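Local coordinates for activator of 2-hydroxyisocaproyl-CoA dehydratase (Clostridium difficile, PDB 4EHU), which transfers one electron to (R)-2-hydroxyisocaproyl-CoA dehydratase, coupled to ATP hydrolysis, as a homodimer with an actin-type fold that carries a single [4Fe-4S] cluster, at residues K124-G128 / T129-L133; L133-M136 / A137-E141; E183-V186 / A187-T191. All blocks are in the same frame, centred on the assembly; numbering follows the deposited sequence.

All three contacts are local ones, on two helices of the same chain and the loop that leads into the first. Contact 1 comes first, running from the cluster-binding loop after strand 116-122 into helix 130-140; contact 2 continues along that helix, sharing L133, with its centre about 12 Å from that of contact 1. Contact 3 follows later, near the start of helix 182-204, its centre about 11 Å from contact 2 and 15 Å from contact 1. The two helices pack through L133, M136 and I140 against I189, H190 and V186. Cluster ligand C125 and ribose-binding D134 thus lie on one short stretch of loop and helix, a plausible route for coupling nucleotide state to the cluster.

Contact 1 (K124-G128 / T129-L133); sequences KCAAG and TGRFL. With SF4 (iron/sulfur cluster), chain C; ANP (phosphoaminophosphonic acid-adenylate ester), chain D.
C125 binds the cluster through its side chain, and its carbonyl O lies 3.7 Å from T129 CG2 at the start of helix 130-140. Its thiolate SG, placed anti to the backbone N (chi1 170°), binds the iron atom FE4 at 2.3 Å; sulfur is the natural ligand for such an iron. A127 N gives SG a weak hydrogen bond. A126 opens a type II beta turn that ends at T129, and its carbonyl O is the hub of the contact. T129 OG1 donates to A126 O at 2.8 Å, tilted 31° from the carbonyl plane, while the bond from T129 N is weak. F132 CB also packs against A126 O, at 3.5 Å. The small A126 CB touches R131 CG at 4.0 Å, and R131 NH2 is hydrogen-bonded to S170 OG of the second subunit. A127 follows, its CA 4.0 Å from F132 CD1, and a methyl side chain suits a position beside both ring and cluster. G128, third residue of the turn, has positive phi, which glycine adopts easily. T129 is the N-cap: chi1 of 77° sets OG1 between the backbone N and the carbonyl carbon, where the hydroxyl can give its proton to A126 O and accept from R131 N at 3.1 Å. Threonine serves well here because one hydroxyl both ties down the turn and caps the helix. G130, lacking a side chain, lets its CA lie 3.4 Å from ANP O3'. Cluster and nucleotide sites are thus close along the chain, consistent with communication between them.

Contact 2 (L133-M136 / A137-E141); sequences LDVM and AKIIE. With ANP (phosphoaminophosphonic acid-adenylate ester), chain D.
Two torsions set V135 and I139 together: V135 CG1 stands anti to the backbone N (chi1 164°), and I139 CG1 turns beside its own N (chi1 -58°), which brings I139 CD1 within 4.0 Å of V135 CG1. The two run alongside each other in the same direction, one turn apart on helix 130-140, which closes in a Schellman motif with E141, at positive phi, as its C-prime residue. I139 CG1 also rests against V135 O at 3.2 Å. M136, bent at chi2 (-57°), brings SD to 4.2 Å from the same I139 CD1; the flexible, unbranched thioether chain can take this bend, and M136 also packs on I189 of helix 182-204. One methyl, I139 CD1, thus touches both neighbours, and the apolar side chain of I139 also reaches E169 and I173 of helix 165-177. Beneath the side chains run the i to i+4 bonds, among them A137 N to L133 O and I140 N to M136 O. A137, with only a methyl group, fits closely beside L133 O and V144. K138 is fully extended, a shape that suits a long charged chain on the exposed side. D134 faces the nucleotide instead, and its two carboxylate oxygens share the ribose diol: ANP O2' donates to D134 OD1 and ANP O3' to D134 OD2, each at 2.8 Å.

Contact 3 (E183-V186 / A187-T191); sequences EDIV and AGIHT
V186 CG1 meets the imidazole of H190 at CE1, 3.3 Å away, lying over that atom on the same face of the ring as V186 O. The carbonyl oxygen sits 3.4 Å above the ring plane, offset toward the rim, and V186 O also accepts from H190 N at 2.9 Å. With CG beside the backbone N (chi1 -69°), the ring folds back over the preceding turn, where a flat group can cover carbonyl and methyl together. A second pair joins I185 CG2 to I189 CD1 at 4.0 Å, their branched chains crossing at a slant, while I189 N donates to I185 O. G188 N donates to D184 O. The buried D184 OD1 is itself hydrogen-bonded by S154 OG and N156 N, and an acid suits the place because it can accept from both. Further out, V186 and H190 pack on helix 147-151, V186 also on I140, and I189 on F132, L133 and M136 of helix 130-140. I185 and I189 reach V172 of helix 165-177, which places this early part of helix 182-204 among three other helices.

Contact 1 (K124-G128 / T129-L133)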
ATOM      1  N   LYS A 124       6.001  -4.605  -4.302  1.00 26.16           N
ATOM      2  CA  LYS A 124       5.599  -4.880  -2.923  1.00 35.15           C
ATOM      3  C   LYS A 124       4.435  -4.013  -2.501  1.00 24.10           C
ATOM      4  O   LYS A 124       3.939  -4.143  -1.384  1.00 25.12           O
ATOM      5  CB  LYS A 124       6.779  -4.682  -1.976  1.00 49.53           C
ATOM      6  CG  LYS A 124       7.959  -5.571  -2.302  1.00 62.57           C
ATOM      7  CD  LYS A 124       7.520  -7.008  -2.513  1.00 71.80           C
ATOM      8  CE  LYS A 124       8.707  -7.956  -2.497  1.00 81.83           C
ATOM      9  NZ  LYS A 124       8.354  -9.294  -3.037  1.00 88.17           N
ATOM     10  N   CYS A 125       4.004  -3.133  -3.400  1.00 23.40           N
ATOM     11  CA  CYS A 125       3.147  -2.002  -3.032  1.00 22.07           C
ATOM     12  C   CYS A 125       1.979  -1.918  -3.996  1.00 21.88           C
ATOM     13  O   CYS A 125       2.181  -1.973  -5.216  1.00 20.94           O
ATOM     14  CB  CYS A 125       3.971  -0.707  -3.120  1.00 24.20           C
ATOM     15  SG  CYS A 125       3.048   0.836  -2.990  1.00 19.35           S
ATOM     16  N   ALA A 126       0.756  -1.802  -3.492  1.00 19.11           N
ATOM     17  CA  ALA A 126      -0.403  -1.757  -4.388  1.00 18.87           C
ATOM     18  C   ALA A 126      -0.462  -0.471  -5.230  1.00 18.42           C
ATOM     19  O   ALA A 126      -1.099  -0.445  -6.308  1.00 16.75           O
ATOM     20  CB  ALA A 126      -1.676  -1.917  -3.606  1.00 24.03           C
ATOM     21  N   ALA A 127       0.174   0.602  -4.747  1.00 15.98           N
ATOM     22  CA  ALA A 127       0.108   1.859  -5.487  1.00 16.48           C
ATOM     23  C   ALA A 127       0.822   1.650  -6.819  1.00 15.95           C
ATOM     24  O   ALA A 127       1.775   0.864  -6.908  1.00 17.36           O
ATOM     25  CB  ALA A 127       0.785   2.980  -4.682  1.00 17.56           C
ATOM     26  N   GLY A 128       0.408   2.389  -7.833  1.00 13.44           N
ATOM     27  CA  GLY A 128       1.082   2.325  -9.122  1.00 15.66           C
ATOM     28  C   GLY A 128       0.866   1.007  -9.830  1.00 18.51           C
ATOM     29  O   GLY A 128       1.661   0.629 -10.681  1.00 18.33           O
ATOM     30  N   THR A 129      -0.244   0.348  -9.511  1.00 16.03           N
ATOM     31  CA  THR A 129      -0.641  -0.868 -10.197  1.00 16.36           C
ATOM     32  C   THR A 129      -2.132  -0.891 -10.467  1.00 18.48           C
ATOM     33  O   THR A 129      -2.888  -0.031 -10.016  1.00 19.17           O
ATOM     34  CB  THR A 129      -0.296  -2.158  -9.369  1.00 16.41           C
ATOM     35  OG1 THR A 129      -1.246  -2.325  -8.311  1.00 18.72           O
ATOM     36  CG2 THR A 129       1.087  -2.089  -8.788  1.00 17.26           C
ATOM     37  N   GLY A 130      -2.565  -1.894 -11.215  1.00 18.19           N
ATOM     38  CA  GLY A 130      -3.976  -2.100 -11.437  1.00 19.54           C
ATOM     39  C   GLY A 130      -4.792  -2.212 -10.155  1.00 18.43           C
ATOM     40  O   GLY A 130      -5.960  -1.861 -10.140  1.00 19.91           O
ATOM     41  N   ARG A 131      -4.179  -2.719  -9.092  0.59 17.42           N
ATOM     42  CA  ARG A 131      -4.879  -2.853  -7.823  0.59 18.61           C
ATOM     43  C   ARG A 131      -5.338  -1.489  -7.325  0.59 23.63           C
ATOM     44  O   ARG A 131      -6.445  -1.346  -6.827  0.59 20.17           O
ATOM     45  CB  ARG A 131      -3.964  -3.476  -6.777  0.59 18.58           C
ATOM     46  CG  ARG A 131      -4.682  -3.790  -5.484  0.59 23.69           C
ATOM     47  CD  ARG A 131      -5.888  -4.675  -5.752  0.59 25.76           C
ATOM     48  NE  ARG A 131      -6.499  -5.118  -4.512  0.59 29.08           N
ATOM     49  CZ  ARG A 131      -6.192  -6.254  -3.895  0.59 24.67           C
ATOM     50  NH1 ARG A 131      -5.293  -7.081  -4.409  0.59 24.28           N
ATOM     51  NH2 ARG A 131      -6.789  -6.559  -2.763  0.59 27.81           N
ATOM     52  N   PHE A 132      -4.465  -0.495  -7.441  1.00 17.09           N
ATOM     53  CA  PHE A 132      -4.795   0.873  -7.028  1.00 17.43           C
ATOM     54  C   PHE A 132      -6.036   1.340  -7.808  1.00 19.89           C
ATOM     55  O   PHE A 132      -6.978   1.877  -7.236  1.00 19.29           O
ATOM     56  CB  PHE A 132      -3.583   1.789  -7.277  1.00 17.14           C
ATOM     57  CG  PHE A 132      -3.796   3.261  -6.929  1.00 15.16           C
ATOM     58  CD1 PHE A 132      -3.399   3.745  -5.692  1.00 15.74           C
ATOM     59  CD2 PHE A 132      -4.306   4.159  -7.868  1.00 17.42           C
ATOM     60  CE1 PHE A 132      -3.537   5.093  -5.369  1.00 17.85           C
ATOM     61  CE2 PHE A 132      -4.449   5.498  -7.556  1.00 18.11           C
ATOM     62  CZ  PHE A 132      -4.068   5.975  -6.302  1.00 17.74           C
ATOM     63  N   LEU A 133      -6.037   1.114  -9.111  1.00 18.77           N
ATOM     64  CA  LEU A 133      -7.151   1.561  -9.951  1.00 17.55           C
ATOM     65  C   LEU A 133      -8.409   0.779  -9.617  1.00 17.49           C
ATOM     66  O   LEU A 133      -9.487   1.341  -9.585  1.00 20.58           O
ATOM     67  CB  LEU A 133      -6.794   1.404 -11.434  1.00 16.31           C
ATOM     68  CG  LEU A 133      -5.649   2.340 -11.827  1.00 16.70           C
ATOM     69  CD1 LEU A 133      -5.017   1.920 -13.173  1.00 19.87           C
ATOM     70  CD2 LEU A 133      -6.151   3.786 -11.930  1.00 17.91           C
TER
HETATM   71 FE1  SF4 C 301       0.249   1.942   0.858  1.00 15.94          FE
HETATM   72 FE2  SF4 C 301       0.573  -0.650   0.479  1.00 17.13          FE
HETATM   73 FE3  SF4 C 301       2.354   0.848   1.894  1.00 17.27          FE
HETATM   74 FE4  SF4 C 301       2.098   0.981  -0.896  1.00 17.92          FE
HETATM   75  S1  SF4 C 301       2.761  -0.700   0.383  1.00 18.09           S
HETATM   76  S2  SF4 C 301       2.261   2.635   0.544  1.00 16.16           S
HETATM   77  S3  SF4 C 301      -0.125   0.834  -1.063  1.00 16.01           S
HETATM   78  S4  SF4 C 301       0.307   0.342   2.460  1.00 15.40           S
HETATM   79  PG  ANP D 302       0.590  -9.152 -12.766  1.00 18.56           P
HETATM   80  O1G ANP D 302       0.895 -10.478 -12.079  1.00 19.89           O
HETATM   81  O2G ANP D 302       1.295  -9.080 -14.097  1.00 19.33           O
HETATM   82  O3G ANP D 302       0.855  -7.980 -11.906  1.00 20.61           O
HETATM   83  PB  ANP D 302      -1.922  -9.572 -14.408  1.00 19.07           P
HETATM   84  O1B ANP D 302      -3.039 -10.545 -14.134  1.00 21.23           O
HETATM   85  O2B ANP D 302      -0.981  -9.925 -15.562  1.00 17.41           O
HETATM   86  N3B ANP D 302      -1.117  -9.239 -12.914  1.00 18.01           N
HETATM   87  PA  ANP D 302      -3.145  -7.683 -16.246  1.00 18.79           P
HETATM   88  O1A ANP D 302      -4.019  -8.762 -16.785  1.00 19.66           O
HETATM   89  O2A ANP D 302      -1.946  -7.182 -17.020  1.00 17.97           O
HETATM   90  O3A ANP D 302      -2.592  -8.137 -14.792  1.00 18.26           O
HETATM   91  O5' ANP D 302      -3.989  -6.385 -15.814  1.00 18.30           O
HETATM   92  C5' ANP D 302      -5.000  -6.484 -14.806  1.00 19.73           C
HETATM   93  C4' ANP D 302      -5.735  -5.151 -14.717  1.00 26.26           C
HETATM   94  O4' ANP D 302      -5.908  -4.381 -15.899  1.00 22.75           O
HETATM   95  C3' ANP D 302      -6.721  -4.768 -13.629  1.00 23.33           C
HETATM   96  O3' ANP D 302      -6.064  -4.639 -12.360  1.00 22.02           O
HETATM   97  C2' ANP D 302      -7.329  -3.473 -14.177  1.00 25.59           C
HETATM   98  O2' ANP D 302      -6.891  -2.309 -13.454  1.00 25.85           O
HETATM   99  C1' ANP D 302      -6.873  -3.358 -15.631  1.00 22.88           C
HETATM  100  N9  ANP D 302      -7.955  -3.574 -16.609  1.00 21.97           N
HETATM  101  C8  ANP D 302      -8.524  -4.751 -16.943  1.00 23.52           C
HETATM  102  N7  ANP D 302      -9.447  -4.577 -17.921  1.00 23.49           N
HETATM  103  C5  ANP D 302      -9.453  -3.253 -18.215  1.00 20.90           C
HETATM  104  C6  ANP D 302     -10.171  -2.387 -19.153  1.00 22.14           C
HETATM  105  N6  ANP D 302     -11.107  -2.927 -19.970  1.00 23.58           N
HETATM  106  N1  ANP D 302      -9.870  -1.064 -19.154  1.00 20.67           N
HETATM  107  C2  ANP D 302      -8.942  -0.529 -18.347  1.00 22.10           C
HETATM  108  N3  ANP D 302      -8.254  -1.262 -17.458  1.00 20.97           N
HETATM  109  C4  ANP D 302      -8.462  -2.599 -17.362  1.00 20.77           C

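Contact 2 (L133-M136 / A137-E141)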
ATOM      1  N   LEU A 133      -6.037   1.114  -9.111  1.00 18.77           N
ATOM      2  CA  LEU A 133      -7.151   1.561  -9.951  1.00 17.55           C
ATOM      3  C   LEU A 133      -8.409   0.779  -9.617  1.00 17.49           C
ATOM      4  O   LEU A 133      -9.487   1.341  -9.585  1.00 20.58           O
ATOM      5  CB  LEU A 133      -6.794   1.404 -11.434  1.00 16.31           C
ATOM      6  CG  LEU A 133      -5.649   2.340 -11.827  1.00 16.70           C
ATOM      7  CD1 LEU A 133      -5.017   1.920 -13.173  1.00 19.87           C
ATOM      8  CD2 LEU A 133      -6.151   3.786 -11.930  1.00 17.91           C
ATOM      9  N   ASP A 134      -8.277  -0.520  -9.358  1.00 20.43           N
ATOM     10  CA  ASP A 134      -9.451  -1.329  -9.076  1.00 27.45           C
ATOM     11  C   ASP A 134     -10.073  -0.849  -7.764  1.00 23.63           C
ATOM     12  O   ASP A 134     -11.296  -0.735  -7.645  1.00 27.40           O
ATOM     13  CB  ASP A 134      -9.086  -2.822  -8.997  1.00 27.52           C
ATOM     14  CG  ASP A 134      -8.522  -3.368 -10.315  1.00 31.72           C
ATOM     15  OD1 ASP A 134      -8.702  -2.730 -11.375  1.00 29.47           O
ATOM     16  OD2 ASP A 134      -7.892  -4.445 -10.282  1.00 33.03           O
ATOM     17  N   VAL A 135      -9.225  -0.535  -6.789  1.00 22.43           N
ATOM     18  CA  VAL A 135      -9.691  -0.012  -5.503  1.00 19.53           C
ATOM     19  C   VAL A 135     -10.420   1.322  -5.673  1.00 24.60           C
ATOM     20  O   VAL A 135     -11.497   1.531  -5.103  1.00 27.90           O
ATOM     21  CB  VAL A 135      -8.514   0.163  -4.509  1.00 24.84           C
ATOM     22  CG1 VAL A 135      -8.912   1.050  -3.357  1.00 24.60           C
ATOM     23  CG2 VAL A 135      -8.051  -1.210  -3.989  1.00 23.42           C
ATOM     24  N   MET A 136      -9.855   2.235  -6.465  1.00 21.41           N
ATOM     25  CA  MET A 136     -10.476   3.537  -6.649  1.00 21.66           C
ATOM     26  C   MET A 136     -11.761   3.454  -7.477  1.00 23.00           C
ATOM     27  O   MET A 136     -12.707   4.177  -7.207  1.00 24.32           O
ATOM     28  CB  MET A 136      -9.515   4.484  -7.358  1.00 21.71           C
ATOM     29  CG  MET A 136      -8.252   4.748  -6.570  1.00 21.01           C
ATOM     30  SD  MET A 136      -8.609   5.405  -4.923  1.00 25.36           S
ATOM     31  CE  MET A 136      -7.049   4.986  -4.143  1.00 32.47           C
ATOM     32  N   ALA A 137     -11.777   2.585  -8.488  1.00 23.25           N
ATOM     33  CA  ALA A 137     -12.963   2.442  -9.339  1.00 27.39           C
ATOM     34  C   ALA A 137     -14.163   2.023  -8.491  1.00 24.01           C
ATOM     35  O   ALA A 137     -15.285   2.503  -8.701  1.00 26.72           O
ATOM     36  CB  ALA A 137     -12.705   1.416 -10.446  1.00 23.21           C
ATOM     37  N   LYS A 138     -13.914   1.146  -7.526  1.00 26.07           N
ATOM     38  CA  LYS A 138     -14.960   0.663  -6.635  1.00 37.00           C
ATOM     39  C   LYS A 138     -15.511   1.802  -5.788  1.00 35.44           C
ATOM     40  O   LYS A 138     -16.720   1.923  -5.598  1.00 32.22           O
ATOM     41  CB  LYS A 138     -14.415  -0.457  -5.740  1.00 30.06           C
ATOM     42  CG  LYS A 138     -15.438  -1.117  -4.830  1.00 48.58           C
ATOM     43  CD  LYS A 138     -14.767  -2.197  -3.984  1.00 59.88           C
ATOM     44  CE  LYS A 138     -15.772  -2.997  -3.160  1.00 69.49           C
ATOM     45  NZ  LYS A 138     -15.113  -4.069  -2.348  1.00 67.23           N
ATOM     46  N   ILE A 139     -14.624   2.659  -5.297  1.00 28.60           N
ATOM     47  CA  ILE A 139     -15.038   3.744  -4.415  1.00 31.90           C
ATOM     48  C   ILE A 139     -15.840   4.815  -5.139  1.00 31.46           C
ATOM     49  O   ILE A 139     -16.813   5.351  -4.596  1.00 33.21           O
ATOM     50  CB  ILE A 139     -13.825   4.401  -3.763  1.00 30.15           C
ATOM     51  CG1 ILE A 139     -13.049   3.356  -2.980  1.00 39.68           C
ATOM     52  CG2 ILE A 139     -14.262   5.529  -2.835  1.00 47.41           C
ATOM     53  CD1 ILE A 139     -11.681   3.815  -2.614  1.00 48.72           C
ATOM     54  N   ILE A 140     -15.431   5.145  -6.364  1.00 25.52           N
ATOM     55  CA  ILE A 140     -16.131   6.176  -7.123  1.00 31.03           C
ATOM     56  C   ILE A 140     -17.295   5.576  -7.915  1.00 29.07           C
ATOM     57  O   ILE A 140     -18.045   6.292  -8.561  1.00 33.41           O
ATOM     58  CB  ILE A 140     -15.173   6.938  -8.050  1.00 31.61           C
ATOM     59  CG1 ILE A 140     -14.617   6.016  -9.128  1.00 30.17           C
ATOM     60  CG2 ILE A 140     -14.031   7.562  -7.239  1.00 30.70           C
ATOM     61  CD1 ILE A 140     -13.783   6.753 -10.155  1.00 33.92           C
ATOM     62  N   GLU A 141     -17.440   4.258  -7.822  1.00 25.71           N
ATOM     63  CA  GLU A 141     -18.543   3.517  -8.423  1.00 29.74           C
ATOM     64  C   GLU A 141     -18.633   3.667  -9.944  1.00 33.18           C
ATOM     65  O   GLU A 141     -19.686   3.971 -10.492  1.00 32.84           O
ATOM     66  CB  GLU A 141     -19.861   3.888  -7.737  1.00 34.60           C
ATOM     67  CG  GLU A 141     -19.800   3.621  -6.242  1.00 53.20           C
ATOM     68  CD  GLU A 141     -21.099   3.916  -5.524  1.00 68.34           C
ATOM     69  OE1 GLU A 141     -21.964   4.594  -6.113  1.00 60.64           O
ATOM     70  OE2 GLU A 141     -21.248   3.463  -4.370  1.00 70.80           O
TER
HETATM   71  PG  ANP D 302       0.590  -9.152 -12.766  1.00 18.56           P
HETATM   72  O1G ANP D 302       0.895 -10.478 -12.079  1.00 19.89           O
HETATM   73  O2G ANP D 302       1.295  -9.080 -14.097  1.00 19.33           O
HETATM   74  O3G ANP D 302       0.855  -7.980 -11.906  1.00 20.61           O
HETATM   75  PB  ANP D 302      -1.922  -9.572 -14.408  1.00 19.07           P
HETATM   76  O1B ANP D 302      -3.039 -10.545 -14.134  1.00 21.23           O
HETATM   77  O2B ANP D 302      -0.981  -9.925 -15.562  1.00 17.41           O
HETATM   78  N3B ANP D 302      -1.117  -9.239 -12.914  1.00 18.01           N
HETATM   79  PA  ANP D 302      -3.145  -7.683 -16.246  1.00 18.79           P
HETATM   80  O1A ANP D 302      -4.019  -8.762 -16.785  1.00 19.66           O
HETATM   81  O2A ANP D 302      -1.946  -7.182 -17.020  1.00 17.97           O
HETATM   82  O3A ANP D 302      -2.592  -8.137 -14.792  1.00 18.26           O
HETATM   83  O5' ANP D 302      -3.989  -6.385 -15.814  1.00 18.30           O
HETATM   84  C5' ANP D 302      -5.000  -6.484 -14.806  1.00 19.73           C
HETATM   85  C4' ANP D 302      -5.735  -5.151 -14.717  1.00 26.26           C
HETATM   86  O4' ANP D 302      -5.908  -4.381 -15.899  1.00 22.75           O
HETATM   87  C3' ANP D 302      -6.721  -4.768 -13.629  1.00 23.33           C
HETATM   88  O3' ANP D 302      -6.064  -4.639 -12.360  1.00 22.02           O
HETATM   89  C2' ANP D 302      -7.329  -3.473 -14.177  1.00 25.59           C
HETATM   90  O2' ANP D 302      -6.891  -2.309 -13.454  1.00 25.85           O
HETATM   91  C1' ANP D 302      -6.873  -3.358 -15.631  1.00 22.88           C
HETATM   92  N9  ANP D 302      -7.955  -3.574 -16.609  1.00 21.97           N
HETATM   93  C8  ANP D 302      -8.524  -4.751 -16.943  1.00 23.52           C
HETATM   94  N7  ANP D 302      -9.447  -4.577 -17.921  1.00 23.49           N
HETATM   95  C5  ANP D 302      -9.453  -3.253 -18.215  1.00 20.90           C
HETATM   96  C6  ANP D 302     -10.171  -2.387 -19.153  1.00 22.14           C
HETATM   97  N6  ANP D 302     -11.107  -2.927 -19.970  1.00 23.58           N
HETATM   98  N1  ANP D 302      -9.870  -1.064 -19.154  1.00 20.67           N
HETATM   99  C2  ANP D 302      -8.942  -0.529 -18.347  1.00 22.10           C
HETATM  100  N3  ANP D 302      -8.254  -1.262 -17.458  1.00 20.97           N
HETATM  101  C4  ANP D 302      -8.462  -2.599 -17.362  1.00 20.77           C

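Contact 3 (E183-V186 / A187-T191)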
ATOM      1  N   GLU A 183     -14.723  13.433 -13.277  1.00 20.15           N
ATOM      2  CA  GLU A 183     -13.645  13.362 -14.247  1.00 19.91           C
ATOM      3  C   GLU A 183     -12.334  13.929 -13.695  1.00 15.70           C
ATOM      4  O   GLU A 183     -11.250  13.454 -14.062  1.00 17.20           O
ATOM      5  CB  GLU A 183     -14.020  14.077 -15.557  1.00 17.80           C
ATOM      6  CG  GLU A 183     -14.384  15.585 -15.404  1.00 19.24           C
ATOM      7  CD  GLU A 183     -15.878  15.859 -15.200  1.00 28.10           C
ATOM      8  OE1 GLU A 183     -16.590  15.007 -14.635  1.00 22.88           O
ATOM      9  OE2 GLU A 183     -16.351  16.946 -15.602  1.00 25.03           O
ATOM     10  N   ASP A 184     -12.420  14.946 -12.836  1.00 16.26           N
ATOM     11  CA  ASP A 184     -11.210  15.506 -12.223  1.00 14.38           C
ATOM     12  C   ASP A 184     -10.642  14.604 -11.130  1.00 20.06           C
ATOM     13  O   ASP A 184      -9.439  14.568 -10.933  1.00 16.80           O
ATOM     14  CB  ASP A 184     -11.493  16.903 -11.653  1.00 18.99           C
ATOM     15  CG  ASP A 184     -11.763  17.925 -12.763  1.00 18.63           C
ATOM     16  OD1 ASP A 184     -11.118  17.797 -13.829  1.00 18.75           O
ATOM     17  OD2 ASP A 184     -12.633  18.827 -12.579  1.00 21.13           O
ATOM     18  N   ILE A 185     -11.519  13.890 -10.434  1.00 17.14           N
ATOM     19  CA  ILE A 185     -11.095  12.879  -9.452  1.00 19.80           C
ATOM     20  C   ILE A 185     -10.380  11.754 -10.169  1.00 21.81           C
ATOM     21  O   ILE A 185      -9.294  11.339  -9.763  1.00 18.79           O
ATOM     22  CB  ILE A 185     -12.295  12.307  -8.662  1.00 20.56           C
ATOM     23  CG1 ILE A 185     -12.946  13.412  -7.824  1.00 21.43           C
ATOM     24  CG2 ILE A 185     -11.852  11.137  -7.746  1.00 19.76           C
ATOM     25  CD1 ILE A 185     -14.227  12.966  -7.155  1.00 23.87           C
ATOM     26  N   VAL A 186     -10.975  11.277 -11.257  1.00 16.75           N
ATOM     27  CA  VAL A 186     -10.350  10.221 -12.061  1.00 16.63           C
ATOM     28  C   VAL A 186      -9.008  10.675 -12.652  1.00 18.94           C
ATOM     29  O   VAL A 186      -8.037   9.909 -12.618  1.00 16.34           O
ATOM     30  CB  VAL A 186     -11.281   9.741 -13.188  1.00 17.41           C
ATOM     31  CG1 VAL A 186     -10.563   8.737 -14.101  1.00 20.01           C
ATOM     32  CG2 VAL A 186     -12.542   9.119 -12.595  1.00 21.33           C
ATOM     33  N   ALA A 187      -8.922  11.896 -13.190  1.00 16.32           N
ATOM     34  CA  ALA A 187      -7.631  12.348 -13.712  1.00 15.13           C
ATOM     35  C   ALA A 187      -6.579  12.315 -12.601  1.00 14.54           C
ATOM     36  O   ALA A 187      -5.432  11.961 -12.864  1.00 15.57           O
ATOM     37  CB  ALA A 187      -7.711  13.771 -14.332  1.00 15.10           C
ATOM     38  N   GLY A 188      -6.954  12.714 -11.385  1.00 14.53           N
ATOM     39  CA  GLY A 188      -6.003  12.718 -10.274  1.00 16.74           C
ATOM     40  C   GLY A 188      -5.538  11.316  -9.948  1.00 17.75           C
ATOM     41  O   GLY A 188      -4.372  11.111  -9.674  1.00 15.96           O
ATOM     42  N   ILE A 189      -6.466  10.367  -9.963  1.00 17.01           N
ATOM     43  CA  ILE A 189      -6.150   8.954  -9.737  1.00 17.09           C
ATOM     44  C   ILE A 189      -5.148   8.451 -10.795  1.00 16.22           C
ATOM     45  O   ILE A 189      -4.192   7.756 -10.479  1.00 16.59           O
ATOM     46  CB  ILE A 189      -7.458   8.137  -9.778  1.00 19.59           C
ATOM     47  CG1 ILE A 189      -8.217   8.302  -8.444  1.00 19.94           C
ATOM     48  CG2 ILE A 189      -7.180   6.666 -10.099  1.00 22.32           C
ATOM     49  CD1 ILE A 189      -9.697   7.881  -8.565  1.00 24.50           C
ATOM     50  N   HIS A 190      -5.346   8.845 -12.054  1.00 13.77           N
ATOM     51  CA  HIS A 190      -4.447   8.452 -13.113  1.00 12.86           C
ATOM     52  C   HIS A 190      -3.078   9.064 -12.929  1.00 13.75           C
ATOM     53  O   HIS A 190      -2.056   8.414 -13.146  1.00 14.68           O
ATOM     54  CB  HIS A 190      -5.033   8.841 -14.469  1.00 13.95           C
ATOM     55  CG  HIS A 190      -6.228   8.041 -14.845  1.00 13.04           C
ATOM     56  ND1 HIS A 190      -7.116   8.450 -15.817  1.00 14.94           N
ATOM     57  CD2 HIS A 190      -6.653   6.829 -14.427  1.00 20.41           C
ATOM     58  CE1 HIS A 190      -8.069   7.542 -15.939  1.00 17.09           C
ATOM     59  NE2 HIS A 190      -7.811   6.551 -15.107  1.00 17.47           N
ATOM     60  N   THR A 191      -3.045  10.313 -12.512  1.00 14.01           N
ATOM     61  CA  THR A 191      -1.780  10.972 -12.318  1.00 14.01           C
ATOM     62  C   THR A 191      -1.011  10.285 -11.178  1.00 17.01           C
ATOM     63  O   THR A 191       0.182  10.102 -11.284  1.00 15.35           O
ATOM     64  CB  THR A 191      -1.995  12.457 -12.031  1.00 15.87           C
ATOM     65  OG1 THR A 191      -2.426  13.070 -13.249  1.00 15.18           O
ATOM     66  CG2 THR A 191      -0.683  13.112 -11.539  1.00 15.52           C
TER